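Local coordinates for protein alpha,alpha-trehalose-phosphate synthase (UDP-forming) (Burkholderia multivorans, PDB 5UOF) that belongs to glycosyltransferase family 20 and adopts the GT-B fold, in which two Rossmann-like domains face each other, at residues 278-283 with 303-308; 285-290 with 299-304; 292-297 with 422-427; 326-331 with 341-346. All blocks are in the same frame, centred on the assembly; numbering follows the deposited sequence. Where two conformers were deposited one is given.

Contact 1 (278-283 with 303-308)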
# COMPACT_ATOMS: atom_id res chain seq x y z
N LYS A 278 -6.56 -12.71 2.84
CA LYS A 278 -7.48 -13.16 3.88
C LYS A 278 -6.89 -13.10 5.28
O LYS A 278 -7.66 -13.07 6.26
CB LYS A 278 -7.94 -14.59 3.58
CG LYS A 278 -8.68 -14.72 2.25
CD LYS A 278 -9.85 -13.78 2.22
CE LYS A 278 -10.73 -14.04 1.00
NZ LYS A 278 -11.87 -13.09 1.02
N GLY A 279 -5.57 -13.07 5.42
CA GLY A 279 -4.98 -13.02 6.76
C GLY A 279 -5.34 -14.21 7.62
O GLY A 279 -5.66 -14.05 8.81
N LEU A 280 -5.32 -15.41 7.04
CA LEU A 280 -5.82 -16.56 7.78
C LEU A 280 -4.85 -17.00 8.88
O LEU A 280 -5.28 -17.57 9.89
CB LEU A 280 -6.13 -17.70 6.82
CG LEU A 280 -7.39 -17.36 6.02
CD1 LEU A 280 -7.56 -18.26 4.79
CD2 LEU A 280 -8.62 -17.46 6.94
N VAL A 281 -3.55 -16.75 8.72
CA VAL A 281 -2.63 -17.00 9.83
C VAL A 281 -3.01 -16.13 11.01
O VAL A 281 -3.09 -16.59 12.16
CB VAL A 281 -1.17 -16.76 9.41
CG1 VAL A 281 -0.28 -16.73 10.65
CG2 VAL A 281 -0.72 -17.84 8.44
N GLU A 282 -3.22 -14.83 10.74
CA GLU A 282 -3.63 -13.91 11.79
C GLU A 282 -4.94 -14.34 12.41
O GLU A 282 -5.13 -14.26 13.62
CB GLU A 282 -3.76 -12.49 11.22
CG GLU A 282 -2.44 -11.84 10.83
CD GLU A 282 -1.97 -12.20 9.43
OE1 GLU A 282 -0.99 -11.58 8.96
OE2 GLU A 282 -2.56 -13.09 8.80
N ARG A 283 -5.87 -14.81 11.57
CA ARG A 283 -7.16 -15.31 12.05
C ARG A 283 -6.96 -16.38 13.12
O ARG A 283 -7.53 -16.32 14.22
CB ARG A 283 -7.94 -15.85 10.85
CG ARG A 283 -9.44 -16.02 11.04
CD ARG A 283 -10.20 -14.74 10.72
NE ARG A 283 -9.91 -14.26 9.36
CZ ARG A 283 -10.61 -14.60 8.28
NH1 ARG A 283 -11.63 -15.44 8.36
NH2 ARG A 283 -10.25 -14.11 7.09
N LEU A 303 -13.32 -23.10 16.91
CA LEU A 303 -13.29 -22.36 15.66
C LEU A 303 -13.40 -23.35 14.51
O LEU A 303 -12.62 -24.31 14.45
CB LEU A 303 -12.00 -21.54 15.55
CG LEU A 303 -11.68 -20.96 14.16
CD1 LEU A 303 -12.75 -19.96 13.74
CD2 LEU A 303 -10.29 -20.29 14.20
N VAL A 304 -14.38 -23.15 13.64
CA VAL A 304 -14.50 -23.91 12.40
C VAL A 304 -14.10 -22.98 11.27
O VAL A 304 -14.77 -21.98 11.02
CB VAL A 304 -15.92 -24.46 12.20
CG1 VAL A 304 -16.08 -25.04 10.80
CG2 VAL A 304 -16.20 -25.54 13.22
N GLN A 305 -13.00 -23.30 10.60
CA GLN A 305 -12.54 -22.58 9.41
C GLN A 305 -12.79 -23.46 8.19
O GLN A 305 -12.20 -24.53 8.06
CB GLN A 305 -11.06 -22.22 9.50
CG GLN A 305 -10.50 -21.59 8.22
CD GLN A 305 -11.00 -20.18 8.01
OE1 GLN A 305 -10.78 -19.32 8.86
NE2 GLN A 305 -11.68 -19.93 6.89
N ILE A 306 -13.67 -23.00 7.31
CA ILE A 306 -13.95 -23.68 6.06
C ILE A 306 -13.24 -22.91 4.96
O ILE A 306 -13.29 -21.68 4.93
CB ILE A 306 -15.47 -23.76 5.79
CG1 ILE A 306 -16.11 -24.68 6.84
CG2 ILE A 306 -15.75 -24.27 4.37
CD1 ILE A 306 -17.62 -24.55 6.91
N ALA A 307 -12.54 -23.64 4.10
CA ALA A 307 -11.81 -23.05 2.97
C ALA A 307 -12.17 -23.85 1.73
O ALA A 307 -11.60 -24.93 1.50
CB ALA A 307 -10.31 -23.04 3.22
N PRO A 308 -13.14 -23.39 0.95
CA PRO A 308 -13.48 -24.08 -0.29
C PRO A 308 -12.26 -24.17 -1.18
O PRO A 308 -11.62 -23.15 -1.46
CB PRO A 308 -14.56 -23.18 -0.91
CG PRO A 308 -15.08 -22.34 0.23
CD PRO A 308 -13.92 -22.16 1.16
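Leu280 and Arg283, in the first turn of helix 280-293, both come up to Gln305 on strand 301-306. Along the first segment, Lys278 comes first and offers its carbonyl O to Arg283 NH2 at 2.9 Å. Gly279 follows as the N-cap residue. Its phi of 60° is one that glycine adopts easily, and its O takes the backbone bond from Arg283 N. Leu280 then sends its CB toward the strand. Its CD2 lies 3.4 Å from Gln305 OE1, a van der Waals contact of methyl and amide oxygen; OE1 has its hydrogen bond from Ser270. The two side chains lie roughly perpendicular. The same CD2 sits over the centre of one face of the Arg283 guanidinium, 3.6 Å above its plane. Helix and strand are consecutive parts of the beta-alpha-beta unit made by strand 266-271, helix 280-293 and strand 301-306, in the C-terminal Rossmann-like domain of the GT-B fold. Arg283 ends the segment. Its chain bends at chi2 and chi3, which turns the guanidinium back toward the N-terminal end of the helix. Arg283 NH1 stays 4.0 Å from Gln305 OE1 with no hydrogen bond, and the guanidinium and amide planes are 66° apart. Asp272 links the two buried polar ends: it forms a salt bridge with Arg283 NH2 and a hydrogen bond with Gln305 NE2. Gln305 NE2 also reaches Ile306 O at 3.1 Å, from above the carbonyl plane.

Contact 2 (285-290 with 299-304)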
# COMPACT_ATOMS: atom_id res chain seq x y z
N GLN A 285 -4.16 -17.15 14.77
CA GLN A 285 -3.31 -16.76 15.90
C GLN A 285 -4.08 -15.90 16.90
O GLN A 285 -3.78 -15.93 18.09
CB GLN A 285 -2.07 -16.02 15.40
CG GLN A 285 -1.09 -16.94 14.67
CD GLN A 285 0.21 -16.25 14.29
OE1 GLN A 285 0.34 -15.04 14.44
NE2 GLN A 285 1.17 -17.02 13.80
N ALA A 286 -5.03 -15.10 16.42
CA ALA A 286 -5.83 -14.32 17.37
C ALA A 286 -6.75 -15.22 18.18
O ALA A 286 -7.00 -14.93 19.36
CB ALA A 286 -6.63 -13.26 16.63
N PHE A 287 -7.26 -16.30 17.59
CA PHE A 287 -8.04 -17.26 18.36
C PHE A 287 -7.17 -17.94 19.41
O PHE A 287 -7.58 -18.13 20.56
CB PHE A 287 -8.66 -18.29 17.41
CG PHE A 287 -9.58 -19.28 18.09
CD1 PHE A 287 -10.79 -18.87 18.62
CD2 PHE A 287 -9.23 -20.62 18.17
CE1 PHE A 287 -11.64 -19.79 19.24
CE2 PHE A 287 -10.08 -21.54 18.78
CZ PHE A 287 -11.27 -21.12 19.32
N GLU A 288 -5.94 -18.30 19.02
CA GLU A 288 -4.98 -18.85 19.97
C GLU A 288 -4.74 -17.88 21.12
O GLU A 288 -4.75 -18.28 22.28
CB GLU A 288 -3.67 -19.15 19.24
CG GLU A 288 -2.55 -19.61 20.16
CD GLU A 288 -1.19 -19.59 19.47
OE1 GLU A 288 -1.08 -19.04 18.35
OE2 GLU A 288 -0.23 -20.13 20.07
N ARG A 289 -4.52 -16.61 20.79
CA ARG A 289 -4.25 -15.60 21.80
C ARG A 289 -5.44 -15.45 22.74
O ARG A 289 -5.27 -15.30 23.95
CB ARG A 289 -3.92 -14.26 21.13
CG ARG A 289 -3.49 -13.17 22.08
CD ARG A 289 -2.78 -12.03 21.32
NE ARG A 289 -1.52 -12.45 20.71
CZ ARG A 289 -0.63 -11.61 20.18
NH1 ARG A 289 -0.86 -10.31 20.17
NH2 ARG A 289 0.49 -12.08 19.66
N MET A 290 -6.66 -15.50 22.21
CA MET A 290 -7.82 -15.42 23.08
C MET A 290 -7.85 -16.59 24.07
O MET A 290 -8.11 -16.40 25.26
CB MET A 290 -9.10 -15.38 22.26
CG MET A 290 -10.30 -14.94 23.07
SD MET A 290 -11.79 -15.78 22.51
CE MET A 290 -11.46 -17.45 23.06
N GLY A 299 -11.86 -25.51 25.88
CA GLY A 299 -12.85 -26.56 25.96
C GLY A 299 -14.29 -26.10 25.91
O GLY A 299 -15.19 -26.93 26.04
N ARG A 300 -14.53 -24.80 25.73
CA ARG A 300 -15.87 -24.25 25.74
C ARG A 300 -16.23 -23.54 24.44
O ARG A 300 -17.34 -23.02 24.32
CB ARG A 300 -16.06 -23.30 26.92
CG ARG A 300 -15.86 -23.99 28.27
CD ARG A 300 -16.34 -23.11 29.42
NE ARG A 300 -17.80 -23.13 29.55
CZ ARG A 300 -18.45 -23.81 30.48
NH1 ARG A 300 -19.78 -23.77 30.52
NH2 ARG A 300 -17.79 -24.53 31.37
N VAL A 301 -15.30 -23.47 23.49
CA VAL A 301 -15.54 -22.84 22.20
C VAL A 301 -14.64 -23.54 21.18
O VAL A 301 -13.56 -24.02 21.52
CB VAL A 301 -15.27 -21.32 22.24
CG1 VAL A 301 -13.83 -21.04 22.67
CG2 VAL A 301 -15.56 -20.65 20.90
N SER A 302 -15.11 -23.61 19.94
CA SER A 302 -14.31 -24.13 18.84
C SER A 302 -14.41 -23.20 17.65
O SER A 302 -15.46 -22.60 17.39
CB SER A 302 -14.76 -25.53 18.41
OG SER A 302 -14.50 -26.48 19.42
N LEU A 303 -13.32 -23.10 16.91
CA LEU A 303 -13.29 -22.36 15.66
C LEU A 303 -13.40 -23.35 14.51
O LEU A 303 -12.62 -24.31 14.45
CB LEU A 303 -12.00 -21.54 15.55
CG LEU A 303 -11.68 -20.96 14.16
CD1 LEU A 303 -12.75 -19.96 13.74
CD2 LEU A 303 -10.29 -20.29 14.20
N VAL A 304 -14.38 -23.15 13.64
CA VAL A 304 -14.50 -23.91 12.40
C VAL A 304 -14.10 -22.98 11.27
O VAL A 304 -14.77 -21.98 11.02
CB VAL A 304 -15.92 -24.46 12.20
CG1 VAL A 304 -16.08 -25.04 10.80
CG2 VAL A 304 -16.20 -25.54 13.22
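Phe287 on helix 280-293 lays its ring against Leu303 of strand 301-306. CG stands anti to the backbone N (chi1 -176°), and from there the ring extends over the strand. At the root, Phe287 CB is 4.1 Å from Leu303 CD2. Phe287 CG keeps the same distance from that methyl. Further out, Phe287 CE2 comes to 3.8 Å from Leu303 CB. That CB lies over the centre of one ring face, 11° off the normal and 3.8 Å from the Phe287 centroid, which makes it a CH-pi contact. At the tip, Phe287 CZ reaches the strand backbone, 3.7 Å from Leu303 N and 4.1 Å from Ser302 C. Phe287 CZ also meets Val301 CG1 at 4.2 Å, in an oblique approach. No hydrogen bond crosses the contact. The Phe287 and Leu303 side chains run alongside each other, pointing opposite ways. Ile343 of the neighbouring strand also touches both residues, so the ring spans the two strands. The axes of the two short segments run antiparallel, at 176°. This is the helix-on-sheet packing of a beta-alpha-beta crossover, in which helix 280-293 packs on one face of the parallel sheet of a Rossmann-like domain.

Contact 3 (292-297 with 422-427)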
# COMPACT_ATOMS: atom_id res chain seq x y z
N ALA A 292 -5.36 -18.27 25.20
CA ALA A 292 -4.30 -18.07 26.18
C ALA A 292 -4.68 -17.00 27.19
O ALA A 292 -4.41 -17.14 28.39
CB ALA A 292 -3.00 -17.70 25.47
N ASN A 293 -5.31 -15.92 26.72
CA ASN A 293 -5.65 -14.79 27.59
C ASN A 293 -6.85 -15.09 28.49
O ASN A 293 -6.93 -14.57 29.60
CB ASN A 293 -5.98 -13.54 26.76
CG ASN A 293 -4.78 -12.99 26.03
OD1 ASN A 293 -3.63 -13.27 26.38
ND2 ASN A 293 -5.03 -12.18 25.00
N ALA A 294 -7.78 -15.90 28.01
CA ALA A 294 -9.02 -16.20 28.72
C ALA A 294 -9.14 -17.72 28.78
O ALA A 294 -9.92 -18.33 28.03
CB ALA A 294 -10.23 -15.57 28.03
N PRO A 295 -8.35 -18.36 29.64
CA PRO A 295 -8.28 -19.83 29.59
C PRO A 295 -9.58 -20.51 29.98
O PRO A 295 -9.73 -21.70 29.71
CB PRO A 295 -7.15 -20.17 30.57
CG PRO A 295 -7.02 -18.97 31.45
CD PRO A 295 -7.39 -17.79 30.61
N GLY A 296 -10.52 -19.79 30.60
CA GLY A 296 -11.84 -20.35 30.83
C GLY A 296 -12.57 -20.72 29.56
O GLY A 296 -13.50 -21.53 29.61
N TRP A 297 -12.16 -20.16 28.42
CA TRP A 297 -12.77 -20.53 27.16
C TRP A 297 -12.23 -21.84 26.60
O TRP A 297 -12.82 -22.39 25.67
CB TRP A 297 -12.60 -19.41 26.13
CG TRP A 297 -13.67 -18.38 26.29
CD1 TRP A 297 -13.52 -17.09 26.70
CD2 TRP A 297 -15.07 -18.59 26.13
NE1 TRP A 297 -14.75 -16.47 26.77
CE2 TRP A 297 -15.72 -17.38 26.43
CE3 TRP A 297 -15.85 -19.69 25.74
CZ2 TRP A 297 -17.11 -17.23 26.37
CZ3 TRP A 297 -17.24 -19.55 25.68
CH2 TRP A 297 -17.85 -18.32 26.00
N ALA A 422 -11.76 -8.93 20.75
CA ALA A 422 -13.08 -8.86 20.11
C ALA A 422 -13.76 -10.23 20.10
O ALA A 422 -14.97 -10.32 20.32
CB ALA A 422 -12.95 -8.33 18.68
N LEU A 423 -12.99 -11.29 19.88
CA LEU A 423 -13.55 -12.63 19.98
C LEU A 423 -14.09 -12.90 21.39
O LEU A 423 -15.20 -13.42 21.55
CB LEU A 423 -12.50 -13.67 19.62
CG LEU A 423 -12.08 -13.77 18.14
CD1 LEU A 423 -10.86 -14.67 18.03
CD2 LEU A 423 -13.22 -14.31 17.27
N GLU A 424 -13.30 -12.55 22.42
CA GLU A 424 -13.76 -12.77 23.78
C GLU A 424 -15.01 -11.96 24.08
O GLU A 424 -15.96 -12.46 24.68
CB GLU A 424 -12.65 -12.42 24.77
CG GLU A 424 -13.02 -12.72 26.22
CD GLU A 424 -11.92 -12.36 27.20
OE1 GLU A 424 -10.84 -11.92 26.75
OE2 GLU A 424 -12.15 -12.50 28.42
N ARG A 425 -15.03 -10.70 23.63
CA ARG A 425 -16.20 -9.85 23.85
C ARG A 425 -17.41 -10.41 23.11
O ARG A 425 -18.52 -10.45 23.66
CB ARG A 425 -15.91 -8.43 23.37
CG ARG A 425 -17.09 -7.52 23.54
CD ARG A 425 -16.75 -6.07 23.32
NE ARG A 425 -17.96 -5.26 23.38
CZ ARG A 425 -18.03 -4.00 22.97
NH1 ARG A 425 -16.95 -3.39 22.47
NH2 ARG A 425 -19.19 -3.36 23.07
N ALA A 426 -17.21 -10.85 21.87
CA ALA A 426 -18.30 -11.43 21.09
C ALA A 426 -18.90 -12.66 21.78
O ALA A 426 -20.12 -12.83 21.82
CB ALA A 426 -17.80 -11.79 19.70
N LEU A 427 -18.04 -13.53 22.30
CA LEU A 427 -18.53 -14.78 22.88
C LEU A 427 -19.33 -14.55 24.15
O LEU A 427 -20.21 -15.36 24.47
CB LEU A 427 -17.35 -15.72 23.17
CG LEU A 427 -16.69 -16.39 21.96
CD1 LEU A 427 -15.30 -16.92 22.31
CD2 LEU A 427 -17.59 -17.50 21.36
O HOH W 1 -15.71 -14.07 27.14
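The 3-10 turn that follows helix 280-293 meets helix 416-428, with Ala294 and Trp297 on one side and Glu424 and Leu427 on the other. Ala294 is the first residue to leave the helical path, and its O accepts the turn bond from Trp297 N. Ala294 CB lies 3.6 Å from Glu424 OE2. Glu424 is stretched out from its CB (chi1 -176°), which carries the carboxylate across to Ala294. Glu424 CG comes to 4.2 Å from Trp297 NE1, and the carboxylate plane is turned 79° from the indole plane. Helix 416-428 lies over strands 364-367 and 409-411 of the parallel sheet in the C-terminal Rossmann-like domain. Met290 of helix 280-293 packs on Trp297, Glu424 and Leu427. Leu427 CD1 sits over one face of the indole, 4.2 Å from the centroid of the Trp297 six-membered ring, as a CH-pi contact. Leu427 CB also packs on the ring, 3.5 Å from Trp297 CZ2. The polar edge of the indole is served by a water in the ring plane. It accepts from Trp297 NE1 at 2.6 Å and donates to Glu424 O at 3.0 Å, bridging the turn to the helix backbone.

Contact 4 (326-331 with 341-346). With EDO (1,2-ethanediol), chain N.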
# COMPACT_ATOMS: atom_id res chain seq x y z
N GLY A 326 0.04 -25.98 9.29
CA GLY A 326 1.04 -25.89 10.35
C GLY A 326 0.55 -25.08 11.54
O GLY A 326 0.78 -25.45 12.69
N GLU A 327 -0.14 -23.97 11.27
CA GLU A 327 -0.68 -23.14 12.35
C GLU A 327 -1.77 -23.88 13.12
O GLU A 327 -1.77 -23.89 14.36
CB GLU A 327 -1.21 -21.82 11.79
CG GLU A 327 -0.14 -20.78 11.50
CD GLU A 327 0.70 -20.46 12.71
OE1 GLU A 327 1.80 -21.03 12.85
OE2 GLU A 327 0.25 -19.65 13.55
N ALA A 328 -2.71 -24.51 12.42
CA ALA A 328 -3.73 -25.31 13.09
C ALA A 328 -3.08 -26.44 13.89
O ALA A 328 -3.47 -26.70 15.04
CB ALA A 328 -4.73 -25.85 12.08
N GLY A 329 -2.09 -27.10 13.30
CA GLY A 329 -1.39 -28.16 14.02
C GLY A 329 -0.74 -27.66 15.29
O GLY A 329 -0.79 -28.33 16.33
N ARG A 330 -0.12 -26.48 15.23
CA ARG A 330 0.53 -25.94 16.42
C ARG A 330 -0.49 -25.55 17.48
O ARG A 330 -0.32 -25.87 18.66
CB ARG A 330 1.40 -24.74 16.04
CG ARG A 330 2.20 -24.18 17.20
CD ARG A 330 2.98 -22.95 16.78
NE ARG A 330 2.09 -21.92 16.23
CZ ARG A 330 1.33 -21.14 16.98
NH1 ARG A 330 1.35 -21.28 18.30
NH2 ARG A 330 0.53 -20.24 16.41
N ILE A 331 -1.57 -24.88 17.07
CA ILE A 331 -2.55 -24.38 18.04
C ILE A 331 -3.33 -25.54 18.65
O ILE A 331 -3.58 -25.56 19.87
CB ILE A 331 -3.46 -23.34 17.36
CG1 ILE A 331 -2.65 -22.10 16.98
CG2 ILE A 331 -4.62 -22.96 18.26
CD1 ILE A 331 -3.39 -21.15 16.02
N THR A 341 -11.06 -30.47 19.85
CA THR A 341 -10.20 -29.92 18.81
C THR A 341 -10.45 -28.42 18.73
O THR A 341 -11.54 -28.00 18.31
CB THR A 341 -10.49 -30.59 17.45
OG1 THR A 341 -10.05 -31.96 17.47
CG2 THR A 341 -9.78 -29.87 16.31
N PRO A 342 -9.51 -27.57 19.18
CA PRO A 342 -9.77 -26.11 19.17
C PRO A 342 -10.09 -25.54 17.80
O PRO A 342 -11.02 -24.72 17.67
CB PRO A 342 -8.46 -25.53 19.73
CG PRO A 342 -7.93 -26.62 20.62
CD PRO A 342 -8.33 -27.93 19.99
N ILE A 343 -9.34 -25.92 16.76
CA ILE A 343 -9.53 -25.39 15.41
C ILE A 343 -9.83 -26.56 14.49
O ILE A 343 -8.97 -27.41 14.26
CB ILE A 343 -8.32 -24.60 14.90
CG1 ILE A 343 -8.07 -23.37 15.78
CG2 ILE A 343 -8.57 -24.14 13.45
CD1 ILE A 343 -6.87 -22.52 15.30
N GLN A 344 -11.06 -26.60 13.97
CA GLN A 344 -11.41 -27.51 12.89
C GLN A 344 -11.17 -26.78 11.57
O GLN A 344 -11.85 -25.79 11.28
CB GLN A 344 -12.86 -27.97 12.99
CG GLN A 344 -13.15 -28.68 14.29
CD GLN A 344 -14.63 -28.98 14.45
OE1 GLN A 344 -15.25 -28.58 15.45
NE2 GLN A 344 -15.20 -29.67 13.47
N TYR A 345 -10.21 -27.26 10.79
CA TYR A 345 -9.82 -26.59 9.56
C TYR A 345 -10.15 -27.53 8.41
O TYR A 345 -9.54 -28.60 8.26
CB TYR A 345 -8.33 -26.22 9.60
CG TYR A 345 -7.79 -25.75 8.28
CD1 TYR A 345 -8.54 -24.93 7.45
CD2 TYR A 345 -6.52 -26.14 7.86
CE1 TYR A 345 -8.05 -24.52 6.23
CE2 TYR A 345 -6.03 -25.73 6.65
CZ TYR A 345 -6.79 -24.92 5.85
OH TYR A 345 -6.29 -24.52 4.64
N LEU A 346 -11.15 -27.14 7.61
CA LEU A 346 -11.81 -28.01 6.65
C LEU A 346 -11.59 -27.46 5.25
O LEU A 346 -12.16 -26.42 4.89
CB LEU A 346 -13.30 -28.12 6.96
CG LEU A 346 -13.57 -28.81 8.30
CD1 LEU A 346 -14.99 -28.53 8.79
CD2 LEU A 346 -13.33 -30.31 8.15
C1 EDO N . -11.76 -34.16 19.83
O1 EDO N . -10.48 -33.90 19.26
C2 EDO N . -12.43 -35.32 19.10
O2 EDO N . -12.47 -35.01 17.70
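Ile343 and Tyr345 of strand 343-346 pack against Ala328 and Ile331 of helix 314-335. The second segment starts at Thr341, which does not touch the helix segment. Its OG1 shares a hydrogen bond of 2.7 Å with EDO O1 of a 1,2-ethanediol, probably left from the crystallisation liquor. Pro342 comes next, with its CB toward the helix; it touches Asn332 and Phe335. Ile343 then carries the main contact. Its CG1 stands anti to the carbonyl carbon, and the extended chain (chi2 -179°) carries CD1 out to Ile331, while CG2 stays near Ala328. Ile343 CD1 rests against both methyls of Ile331, 3.7 Å from Ile331 CG2 and 3.8 Å from Ile331 CD1. Ile343 CG2 faces Ala328 CB at 4.4 Å. The backbone Ile343 N is bound by Asn332 OD1, from the same helix. Helix and strand belong to the beta-alpha-beta unit of strand 301-306, helix 314-335 and strand 343-346. The strand is an outermost strand of the sheet within this chain. The axes of the two short segments are 9.0 Å apart and run nearly antiparallel, at 157°. Gln344 points away from the helix. Tyr345 turns back toward it, and its CB is 4.4 Å from Ala328 CB. The Tyr345 side chain also touches Leu324 and Glu325, and its OH is hydrogen-bonded to Asn347 ND2.

Following the chain, helix 280-293 opens contacts 1, 2 and 3 in turn. Contacts 1 and 2 end on the same stretch, strand 301-306, where they share Leu303 and Val304. Contact 3 opens before either has closed and ends far along, on helix 416-428, so it crosses both. Contact 4 opens after contacts 1 and 2 are closed and is nested inside the long loop of contact 3. Contacts 1 and 2 hold helix 280-293 on strand 301-306, and contact 4 holds helix 314-335 on the neighbouring strand 343-346; strand 301-306 belongs to both beta-alpha-beta units. Their helices are joined by a salt bridge from Glu288 to Arg330. Contact 3 adds helix 416-428, next to Met290 of contact 2.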